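Local coordinates for bifunctional protein FolD (Thermus thermophilus, PDB 6V6Y) that probably oxidises 5,10-methylenetetrahydrofolate with NADP+ and then hydrolyses the 5,10-methenyl product to 10-formyltetrahydrofolate, at residues A14-I19 against T261-M266; R24-T29 against A272-R277; F28-R33 against L57-Q62. All blocks are in the same frame, centred on the assembly; numbering follows the deposited sequence.

Contact 1: A14-I19 against T261-M266. With NAP (NADP nicotinamide-adenine-dinucleotide phosphate), chain B.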
loop_
_atom_site.group_PDB
_atom_site.type_symbol
_atom_site.label_atom_id
_atom_site.label_comp_id
_atom_site.label_asym_id
_atom_site.label_seq_id
_atom_site.Cartn_x
_atom_site.Cartn_y
_atom_site.Cartn_z
ATOM N N ALA A 14 24.950 9.909 -10.048
ATOM C CA ALA A 14 25.410 9.149 -8.888
ATOM C C ALA A 14 24.879 7.713 -8.915
ATOM O O ALA A 14 25.592 6.777 -8.524
ATOM C CB ALA A 14 25.018 9.855 -7.590
ATOM N N VAL A 15 23.645 7.505 -9.393
ATOM C CA VAL A 15 23.139 6.133 -9.520
ATOM C C VAL A 15 23.925 5.366 -10.579
ATOM O O VAL A 15 24.271 4.194 -10.390
ATOM C CB VAL A 15 21.632 6.107 -9.846
ATOM C CG1 VAL A 15 21.161 4.636 -10.072
ATOM C CG2 VAL A 15 20.805 6.785 -8.760
ATOM N N TYR A 16 24.192 6.011 -11.722
ATOM C CA TYR A 16 24.880 5.345 -12.823
ATOM C C TYR A 16 26.308 4.990 -12.443
ATOM O O TYR A 16 26.810 3.929 -12.828
ATOM C CB TYR A 16 24.865 6.239 -14.059
ATOM C CG TYR A 16 23.502 6.360 -14.704
ATOM C CD1 TYR A 16 22.626 5.275 -14.756
ATOM C CD2 TYR A 16 23.083 7.565 -15.255
ATOM C CE1 TYR A 16 21.375 5.395 -15.345
ATOM C CE2 TYR A 16 21.841 7.690 -15.847
ATOM C CZ TYR A 16 20.997 6.603 -15.892
ATOM O OH TYR A 16 19.771 6.744 -16.490
ATOM N N GLU A 17 26.977 5.874 -11.700
ATOM C CA GLU A 17 28.301 5.577 -11.166
ATOM C C GLU A 17 28.260 4.349 -10.262
ATOM O O GLU A 17 29.119 3.462 -10.363
ATOM C CB GLU A 17 28.826 6.799 -10.413
ATOM C CG GLU A 17 30.254 7.231 -10.731
ATOM C CD GLU A 17 30.603 7.186 -12.212
ATOM O OE1 GLU A 17 29.896 7.834 -13.020
ATOM O OE2 GLU A 17 31.594 6.505 -12.556
ATOM N N GLU A 18 27.255 4.269 -9.377
ATOM C CA GLU A 18 27.084 3.076 -8.544
ATOM C C GLU A 18 26.896 1.822 -9.389
ATOM O O GLU A 18 27.428 0.751 -9.056
ATOM C CB GLU A 18 25.898 3.245 -7.593
ATOM C CG GLU A 18 26.262 3.987 -6.309
ATOM C CD GLU A 18 25.075 4.607 -5.581
ATOM O OE1 GLU A 18 25.263 5.683 -4.968
ATOM O OE2 GLU A 18 23.967 4.022 -5.612
ATOM N N ILE A 19 26.135 1.928 -10.482
ATOM C CA ILE A 19 25.864 0.756 -11.312
ATOM C C ILE A 19 27.137 0.308 -12.030
ATOM O O ILE A 19 27.494 -0.875 -12.005
ATOM C CB ILE A 19 24.718 1.048 -12.300
ATOM C CG1 ILE A 19 23.372 1.153 -11.562
ATOM C CG2 ILE A 19 24.662 -0.027 -13.405
ATOM C CD1 ILE A 19 22.226 1.667 -12.443
ATOM N N THR A 261 13.719 8.546 -13.011
ATOM C CA THR A 261 12.929 7.376 -13.375
ATOM C C THR A 261 13.742 6.409 -14.231
ATOM O O THR A 261 13.662 5.187 -14.048
ATOM C CB THR A 261 11.663 7.787 -14.126
ATOM O OG1 THR A 261 10.868 8.666 -13.314
ATOM C CG2 THR A 261 10.834 6.525 -14.501
ATOM N N VAL A 262 14.522 6.929 -15.181
ATOM C CA VAL A 262 15.322 6.043 -16.030
ATOM C C VAL A 262 16.409 5.366 -15.204
ATOM O O VAL A 262 16.620 4.148 -15.298
ATOM C CB VAL A 262 15.921 6.821 -17.219
ATOM C CG1 VAL A 262 16.749 5.883 -18.097
ATOM C CG2 VAL A 262 14.815 7.493 -18.044
ATOM N N ALA A 263 17.099 6.146 -14.366
ATOM C CA ALA A 263 18.209 5.612 -13.581
ATOM C C ALA A 263 17.765 4.459 -12.686
ATOM O O ALA A 263 18.476 3.454 -12.553
ATOM C CB ALA A 263 18.837 6.729 -12.740
ATOM N N MET A 264 16.602 4.592 -12.041
ATOM C CA MET A 264 16.187 3.542 -11.122
ATOM C C MET A 264 15.652 2.322 -11.853
ATOM O O MET A 264 15.666 1.225 -11.284
ATOM C CB MET A 264 15.141 4.071 -10.128
ATOM C CG MET A 264 15.545 5.365 -9.444
ATOM S SD MET A 264 17.079 5.253 -8.518
ATOM C CE MET A 264 16.708 3.961 -7.386
ATOM N N LEU A 265 15.183 2.482 -13.094
ATOM C CA LEU A 265 14.892 1.309 -13.910
ATOM C C LEU A 265 16.171 0.528 -14.216
ATOM O O LEU A 265 16.187 -0.708 -14.144
ATOM C CB LEU A 265 14.185 1.729 -15.199
ATOM C CG LEU A 265 14.079 0.636 -16.265
ATOM C CD1 LEU A 265 13.220 -0.540 -15.774
ATOM C CD2 LEU A 265 13.545 1.215 -17.566
ATOM N N MET A 266 17.260 1.228 -14.542
ATOM C CA MET A 266 18.530 0.531 -14.729
ATOM C C MET A 266 18.951 -0.147 -13.431
ATOM O O MET A 266 19.444 -1.284 -13.443
ATOM C CB MET A 266 19.618 1.502 -15.217
ATOM C CG MET A 266 19.263 2.166 -16.533
ATOM S SD MET A 266 18.853 0.870 -17.681
ATOM C CE MET A 266 17.578 1.651 -18.629
HETATM P PA NAP B . -2.927 9.118 -13.319
HETATM O O1A NAP B . -3.041 9.253 -14.788
HETATM O O2A NAP B . -3.432 7.805 -12.859
HETATM O O5B NAP B . -3.706 10.328 -12.597
HETATM C C5B NAP B . -3.008 11.154 -11.694
HETATM C C4B NAP B . -3.839 11.434 -10.448
HETATM O O4B NAP B . -3.889 12.825 -10.206
HETATM C C3B NAP B . -5.273 10.945 -10.564
HETATM O O3B NAP B . -5.406 9.734 -9.856
HETATM C C2B NAP B . -6.133 12.054 -9.974
HETATM O O2B NAP B . -6.769 11.672 -8.773
HETATM C C1B NAP B . -5.157 13.192 -9.697
HETATM N N9A NAP B . -5.634 14.443 -10.318
HETATM C C8A NAP B . -5.796 14.675 -11.659
HETATM N N7A NAP B . -6.253 15.937 -11.824
HETATM C C5A NAP B . -6.383 16.515 -10.610
HETATM C C6A NAP B . -6.805 17.779 -10.215
HETATM N N6A NAP B . -7.177 18.676 -11.124
HETATM N N1A NAP B . -6.837 18.099 -8.873
HETATM C C2A NAP B . -6.449 17.164 -7.936
HETATM N N3A NAP B . -6.030 15.910 -8.337
HETATM C C4A NAP B . -6.001 15.586 -9.653
HETATM O O3 NAP B . -1.400 9.347 -12.864
HETATM P PN NAP B . 0.002 9.035 -13.591
HETATM O O1N NAP B . -0.156 7.805 -14.398
HETATM O O2N NAP B . 1.080 9.128 -12.581
HETATM O O5D NAP B . 0.130 10.287 -14.593
HETATM C C5D NAP B . 0.227 11.594 -14.071
HETATM C C4D NAP B . 1.293 12.387 -14.813
HETATM O O4D NAP B . 2.592 11.986 -14.410
HETATM C C3D NAP B . 1.192 12.160 -16.314
HETATM O O3D NAP B . 1.051 13.396 -16.974
HETATM C C2D NAP B . 2.502 11.517 -16.707
HETATM O O2D NAP B . 2.999 12.104 -17.886
HETATM C C1D NAP B . 3.423 11.822 -15.542
HETATM N N1N NAP B . 4.392 10.729 -15.344
HETATM C C2N NAP B . 5.726 11.003 -15.430
HETATM C C3N NAP B . 6.663 9.994 -15.252
HETATM C C7N NAP B . 8.123 10.331 -15.241
HETATM O O7N NAP B . 9.067 9.287 -15.172
HETATM N N7N NAP B . 8.490 11.609 -15.292
HETATM C C4N NAP B . 6.238 8.700 -14.981
HETATM C C5N NAP B . 4.878 8.433 -14.894
HETATM C C6N NAP B . 3.960 9.460 -15.078
HETATM P P2B NAP B . -8.036 10.674 -8.765
HETATM O O1X NAP B . -7.559 9.249 -8.915
HETATM O O2X NAP B . -8.754 10.823 -7.445
HETATM O O3X NAP B . -8.969 11.019 -9.901
#
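V15, Y16 and I19 of helix 8-24 pack against A263 and M266 of helix 257-276, and the two segments run almost side by side, with axes 9.6 Å apart and N-to-C directions differing by 17°. At the start of 261-266, T261 is turned to the cofactor: its OG1 donates a hydrogen bond of 2.7 Å to the amide oxygen O7N of NADP, and T138 OG1 is a second partner. V262 reaches the first helix through one branch, CG1, which lies 3.5 Å from the hydroxyl oxygen OH of Y16. A263 points its CB at the partner helix and sits in the closest part of the interface, where V15 CB is 4.1 Å from A263 CB. The Y16 ring meets the same alanine obliquely, CZ lying 3.8 Å from A263 CB. Its OH also nears A263 N, but the angle is unfavourable for a hydrogen bond and the approach is packing. The contact thus joins the catalytic part of the chain to the Rossmann-type NADP-binding part, with the cofactor-binding T261 on the same turn as V262 and A263, which meet helix 8-24. M264 starts away from the interface, but bends at chi2 and chi3 (-59° and -58°) bring SD back to V15 CG2, at 4.0 Å, the two side chains crossing nearly at right angles. M266 serves two neighbours: CB is 3.8 Å from I19 CD1, while CG lies near the plane of the Y16 ring, 4.0 Å from CE1 at its edge. M266 also touches R53 and A54 of helix 41-57, and its tip leads off from helix 8-24.

Contact 2: R24-T29 against A272-R277; sequences RSLSFT and AALLRR
F28 meets R277 and L274 in different ways, the first over a face of its ring and the second at the edge. The more buried side is apolar: L274 CD2 lies in the ring plane 3.4 Å from F28 CZ, and the buried A273 brings CB to the same rim, 3.5 Å from F28 CE2. L274 CD2 also touches L26 CD1 at 3.7 Å, so one methyl touches two side chains of 24-29. With chi1 at 71°, F28 CG sits between its own backbone N and carbonyl carbon, which directs the ring at the helix. This is where the last turns of helix 257-276, from the Rossmann-type NADP-binding part of the chain, pack on the loop between helix 8-24 and strand 31-37 of the catalytic part. The solvent side belongs to exposed R277, the final residue, yet it too is close. Its guanidinium stacks on the ring with planes 15° apart and centres 4.1 Å apart, an off-centre cation-pi contact, while its CD makes a CH-pi contact over the ring centre, 3.8 Å from the centroid. With an alanine in place of F28, the R277 guanidinium is likely to lose its stacking surface, and a gap to open beside L274 CD2 and A273 CB. The charge of R277 is met by D89, which forms salt bridges with both R276 and R277.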
loop_
_atom_site.group_PDB
_atom_site.type_symbol
_atom_site.label_atom_id
_atom_site.label_comp_id
_atom_site.label_asym_id
_atom_site.label_seq_id
_atom_site.Cartn_x
_atom_site.Cartn_y
_atom_site.Cartn_z
ATOM N N ARG A 24 31.635 -4.237 -12.843
ATOM C CA ARG A 24 32.985 -4.796 -12.910
ATOM C C ARG A 24 33.160 -5.948 -11.926
ATOM O O ARG A 24 33.798 -6.956 -12.242
ATOM C CB ARG A 24 34.018 -3.705 -12.640
ATOM C CG ARG A 24 33.800 -2.426 -13.419
ATOM C CD ARG A 24 34.778 -1.343 -12.976
ATOM N NE ARG A 24 34.604 -0.095 -13.723
ATOM C CZ ARG A 24 34.180 1.055 -13.192
ATOM N NH1 ARG A 24 33.884 1.137 -11.894
ATOM N NH2 ARG A 24 34.048 2.132 -13.960
ATOM N N SER A 25 32.586 -5.823 -10.731
ATOM C CA SER A 25 32.580 -6.890 -9.736
ATOM C C SER A 25 31.600 -8.018 -10.076
ATOM O O SER A 25 31.209 -8.794 -9.188
ATOM C CB SER A 25 32.249 -6.317 -8.352
ATOM O OG SER A 25 33.414 -5.873 -7.661
ATOM N N LEU A 26 31.190 -8.129 -11.335
ATOM C CA LEU A 26 30.244 -9.152 -11.746
ATOM C C LEU A 26 30.777 -9.884 -12.968
ATOM O O LEU A 26 31.407 -9.283 -13.850
ATOM C CB LEU A 26 28.868 -8.546 -12.049
ATOM C CG LEU A 26 28.035 -8.212 -10.813
ATOM C CD1 LEU A 26 26.656 -7.718 -11.203
ATOM C CD2 LEU A 26 27.938 -9.416 -9.892
ATOM N N SER A 27 30.536 -11.194 -12.995
ATOM C CA SER A 27 30.873 -11.995 -14.164
ATOM C C SER A 27 30.051 -11.561 -15.371
ATOM O O SER A 27 30.597 -11.188 -16.419
ATOM C CB SER A 27 30.640 -13.474 -13.851
ATOM O OG SER A 27 30.246 -14.185 -15.011
ATOM N N PHE A 28 28.725 -11.578 -15.217
ATOM C CA PHE A 28 27.754 -11.415 -16.285
ATOM C C PHE A 28 27.399 -9.946 -16.522
ATOM O O PHE A 28 27.938 -9.021 -15.902
ATOM C CB PHE A 28 26.487 -12.193 -15.948
ATOM C CG PHE A 28 25.685 -11.585 -14.817
ATOM C CD1 PHE A 28 26.111 -11.698 -13.499
ATOM C CD2 PHE A 28 24.502 -10.897 -15.075
ATOM C CE1 PHE A 28 25.370 -11.141 -12.459
ATOM C CE2 PHE A 28 23.760 -10.341 -14.044
ATOM C CZ PHE A 28 24.195 -10.463 -12.736
ATOM N N THR A 29 26.454 -9.740 -17.439
ATOM C CA THR A 29 25.846 -8.445 -17.677
ATOM C C THR A 29 24.325 -8.587 -17.643
ATOM O O THR A 29 23.785 -9.615 -18.088
ATOM C CB THR A 29 26.331 -7.863 -19.019
ATOM O OG1 THR A 29 25.966 -6.478 -19.119
ATOM C CG2 THR A 29 25.762 -8.627 -20.188
ATOM N N ALA A 272 17.122 -7.155 -10.204
ATOM C CA ALA A 272 16.416 -8.352 -10.649
ATOM C C ALA A 272 17.396 -9.450 -11.036
ATOM O O ALA A 272 17.189 -10.619 -10.699
ATOM C CB ALA A 272 15.495 -8.017 -11.825
ATOM N N ALA A 273 18.475 -9.081 -11.736
ATOM C CA ALA A 273 19.492 -10.056 -12.127
ATOM C C ALA A 273 20.106 -10.739 -10.909
ATOM O O ALA A 273 20.206 -11.971 -10.858
ATOM C CB ALA A 273 20.578 -9.373 -12.962
ATOM N N LEU A 274 20.523 -9.949 -9.911
ATOM C CA LEU A 274 21.197 -10.507 -8.740
ATOM C C LEU A 274 20.235 -11.273 -7.837
ATOM O O LEU A 274 20.659 -12.180 -7.113
ATOM C CB LEU A 274 21.895 -9.386 -7.964
ATOM C CG LEU A 274 22.803 -8.461 -8.784
ATOM C CD1 LEU A 274 23.562 -7.465 -7.915
ATOM C CD2 LEU A 274 23.773 -9.279 -9.594
ATOM N N LEU A 275 18.942 -10.939 -7.867
ATOM C CA LEU A 275 17.971 -11.668 -7.054
ATOM C C LEU A 275 17.787 -13.101 -7.550
ATOM O O LEU A 275 17.571 -14.016 -6.746
ATOM C CB LEU A 275 16.633 -10.925 -7.035
ATOM C CG LEU A 275 16.322 -10.069 -5.799
ATOM C CD1 LEU A 275 17.526 -9.209 -5.387
ATOM C CD2 LEU A 275 15.088 -9.202 -6.034
ATOM N N ARG A 276 17.863 -13.320 -8.866
ATOM C CA ARG A 276 17.881 -14.677 -9.410
ATOM C C ARG A 276 19.231 -15.333 -9.125
ATOM O O ARG A 276 19.332 -16.237 -8.286
ATOM C CB ARG A 276 17.602 -14.665 -10.915
ATOM C CG ARG A 276 16.131 -14.602 -11.312
ATOM C CD ARG A 276 16.005 -14.137 -12.766
ATOM N NE ARG A 276 16.422 -15.174 -13.704
ATOM C CZ ARG A 276 17.398 -15.063 -14.609
ATOM N NH1 ARG A 276 18.103 -13.945 -14.742
ATOM N NH2 ARG A 276 17.671 -16.096 -15.393
ATOM N N ARG A 277 20.272 -14.876 -9.819
ATOM C CA ARG A 277 21.645 -15.297 -9.545
ATOM C C ARG A 277 22.168 -14.667 -8.245
ATOM O O ARG A 277 22.325 -15.334 -7.214
ATOM C CB ARG A 277 22.560 -14.913 -10.715
ATOM C CG ARG A 277 21.857 -14.825 -12.060
ATOM C CD ARG A 277 22.597 -13.915 -13.024
ATOM N NE ARG A 277 21.757 -13.513 -14.152
ATOM C CZ ARG A 277 22.145 -13.554 -15.428
ATOM N NH1 ARG A 277 23.367 -13.970 -15.731
ATOM N NH2 ARG A 277 21.323 -13.174 -16.408
#

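Contact 3: F28-R33 against L57-Q62; sequences FTPSLR and LGYRSQ
R60 lies along T29, P30 and S31, held by its backbone and with its side chain packed on those of T29 and S31. Strands 31-33 and 60-62 are parallel, 8° apart in direction, and three backbone hydrogen bonds make the ladder. R60 N donates to P30 O and Q62 N to L32 O; between them L32 N donates to R60 O, 2.7 Å away and nearly straight at 165°. L32 therefore bonds to the residues on both sides of its bridge partner S61, as parallel pairing requires. The R60 side chain starts at CB, which rests on P30 O and S31 CB. CG packs 3.5 Å from T29 CG2, and CD stays near the same methyl. A bend at chi3 (-84°) then swings the tip across, so that NE is 3.5 Å from S31 CB, CZ follows over that carbon, and NH2 runs near T29 O, which lies at the guanidinium edge without a hydrogen bond. The other branch of T29, OG1, donates to G58 O (2.8 Å) from above the carbonyl plane; G58, at positive phi, closes a Schellman motif after helix 41-57. P30 CG stands over one face of the Y59 ring, 4.0 Å from its centroid, and L57 CD1 covers the opposite face. The pairing joins the two strands of the beta-alpha-beta unit 31-37, 41-57, 60-66, with strand 90-93 on the other side of 31-37, helix 8-24 against P30 and Y59, and helix 41-57 against S61 and Q62.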
loop_
_atom_site.group_PDB
_atom_site.type_symbol
_atom_site.label_atom_id
_atom_site.label_comp_id
_atom_site.label_asym_id
_atom_site.label_seq_id
_atom_site.Cartn_x
_atom_site.Cartn_y
_atom_site.Cartn_z
ATOM N N PHE A 28 28.725 -11.578 -15.217
ATOM C CA PHE A 28 27.754 -11.415 -16.285
ATOM C C PHE A 28 27.399 -9.946 -16.522
ATOM O O PHE A 28 27.938 -9.021 -15.902
ATOM C CB PHE A 28 26.487 -12.193 -15.948
ATOM C CG PHE A 28 25.685 -11.585 -14.817
ATOM C CD1 PHE A 28 26.111 -11.698 -13.499
ATOM C CD2 PHE A 28 24.502 -10.897 -15.075
ATOM C CE1 PHE A 28 25.370 -11.141 -12.459
ATOM C CE2 PHE A 28 23.760 -10.341 -14.044
ATOM C CZ PHE A 28 24.195 -10.463 -12.736
ATOM N N THR A 29 26.454 -9.740 -17.439
ATOM C CA THR A 29 25.846 -8.445 -17.677
ATOM C C THR A 29 24.325 -8.587 -17.643
ATOM O O THR A 29 23.785 -9.615 -18.088
ATOM C CB THR A 29 26.331 -7.863 -19.019
ATOM O OG1 THR A 29 25.966 -6.478 -19.119
ATOM C CG2 THR A 29 25.762 -8.627 -20.188
ATOM N N PRO A 30 23.610 -7.612 -17.070
ATOM C CA PRO A 30 22.147 -7.730 -16.992
ATOM C C PRO A 30 21.518 -7.576 -18.365
ATOM O O PRO A 30 22.055 -6.907 -19.257
ATOM C CB PRO A 30 21.731 -6.584 -16.055
ATOM C CG PRO A 30 22.999 -6.060 -15.450
ATOM C CD PRO A 30 24.095 -6.380 -16.429
ATOM N N SER A 31 20.357 -8.207 -18.521
ATOM C CA SER A 31 19.668 -8.269 -19.801
ATOM C C SER A 31 18.236 -7.782 -19.614
ATOM O O SER A 31 17.484 -8.349 -18.813
ATOM C CB SER A 31 19.699 -9.700 -20.354
ATOM O OG SER A 31 18.880 -9.834 -21.504
ATOM N N LEU A 32 17.853 -6.757 -20.369
ATOM C CA LEU A 32 16.542 -6.128 -20.257
ATOM C C LEU A 32 15.749 -6.348 -21.541
ATOM O O LEU A 32 16.263 -6.121 -22.641
ATOM C CB LEU A 32 16.691 -4.624 -19.972
ATOM C CG LEU A 32 15.453 -3.716 -20.027
ATOM C CD1 LEU A 32 14.493 -3.973 -18.856
ATOM C CD2 LEU A 32 15.886 -2.245 -20.061
ATOM N N ARG A 33 14.502 -6.796 -21.404
ATOM C CA ARG A 33 13.582 -6.875 -22.528
ATOM C C ARG A 33 12.457 -5.874 -22.330
ATOM O O ARG A 33 11.775 -5.897 -21.302
ATOM C CB ARG A 33 12.977 -8.268 -22.670
ATOM C CG ARG A 33 13.897 -9.283 -23.206
ATOM C CD ARG A 33 14.453 -8.913 -24.566
ATOM N NE ARG A 33 15.636 -9.724 -24.782
ATOM C CZ ARG A 33 15.596 -10.950 -25.294
ATOM N NH1 ARG A 33 14.426 -11.464 -25.670
ATOM N NH2 ARG A 33 16.720 -11.647 -25.446
ATOM N N LEU A 57 24.949 1.762 -20.603
ATOM C CA LEU A 57 25.536 1.185 -19.402
ATOM C C LEU A 57 26.282 -0.112 -19.682
ATOM O O LEU A 57 27.048 -0.559 -18.818
ATOM C CB LEU A 57 24.457 0.906 -18.348
ATOM C CG LEU A 57 23.831 2.060 -17.566
ATOM C CD1 LEU A 57 22.807 1.490 -16.597
ATOM C CD2 LEU A 57 24.895 2.853 -16.827
ATOM N N GLY A 58 26.048 -0.735 -20.840
ATOM C CA GLY A 58 26.579 -2.052 -21.133
ATOM C C GLY A 58 25.614 -3.204 -20.945
ATOM O O GLY A 58 26.038 -4.365 -21.019
ATOM N N TYR A 59 24.337 -2.927 -20.693
ATOM C CA TYR A 59 23.358 -3.996 -20.581
ATOM C C TYR A 59 23.111 -4.626 -21.946
ATOM O O TYR A 59 23.282 -3.991 -22.992
ATOM C CB TYR A 59 22.025 -3.465 -20.043
ATOM C CG TYR A 59 21.979 -3.062 -18.582
ATOM C CD1 TYR A 59 23.123 -3.042 -17.793
ATOM C CD2 TYR A 59 20.769 -2.677 -17.996
ATOM C CE1 TYR A 59 23.067 -2.658 -16.459
ATOM C CE2 TYR A 59 20.700 -2.298 -16.665
ATOM C CZ TYR A 59 21.847 -2.283 -15.901
ATOM O OH TYR A 59 21.766 -1.904 -14.580
ATOM N N ARG A 60 22.681 -5.882 -21.932
ATOM C CA ARG A 60 21.988 -6.440 -23.087
ATOM C C ARG A 60 20.565 -5.885 -23.051
ATOM O O ARG A 60 19.807 -6.165 -22.116
ATOM C CB ARG A 60 22.005 -7.968 -23.051
ATOM C CG ARG A 60 23.392 -8.609 -22.775
ATOM C CD ARG A 60 23.343 -10.168 -22.694
ATOM N NE ARG A 60 22.948 -10.668 -21.360
ATOM C CZ ARG A 60 22.595 -11.933 -21.083
ATOM N NH1 ARG A 60 22.579 -12.851 -22.044
ATOM N NH2 ARG A 60 22.239 -12.286 -19.843
ATOM N N SER A 61 20.204 -5.065 -24.031
ATOM C CA SER A 61 18.891 -4.443 -24.044
ATOM C C SER A 61 18.236 -4.634 -25.398
ATOM O O SER A 61 18.836 -4.353 -26.438
ATOM C CB SER A 61 18.965 -2.949 -23.713
ATOM O OG SER A 61 17.700 -2.329 -23.921
ATOM N N GLN A 62 16.978 -5.039 -25.384
ATOM C CA GLN A 62 16.326 -5.401 -26.622
ATOM C C GLN A 62 14.879 -4.943 -26.534
ATOM O O GLN A 62 14.194 -5.237 -25.550
ATOM C CB GLN A 62 16.474 -6.922 -26.819
ATOM C CG GLN A 62 16.539 -7.419 -28.240
ATOM C CD GLN A 62 17.419 -6.565 -29.145
ATOM O OE1 GLN A 62 16.899 -5.928 -30.060
ATOM N NE2 GLN A 62 18.745 -6.598 -28.948
#

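Overall arrangement
Along the chain the segments come in the order 14-19, 24-29, 28-33, 57-62, 261-266, 272-277, so early parts of the chain meet its C-terminal helix. Contacts 1 and 2 both use helix 257-276; their centres are 15 Å apart and their nearest atoms about 5 Å. Contact 3 starts from the stretch used by contact 2, sharing F28 and T29, with centres 11 Å apart. Contacts 1 and 3, 13 Å between centres, touch directly: Y59 OH lies 2.7 Å from M266 O, a probable hydrogen bond, and L57 packs on M266. Contacts 1 and 2 are consistent with the C-terminal helix, which holds the cofactor amide near its start, tying the cofactor side to the catalytic part.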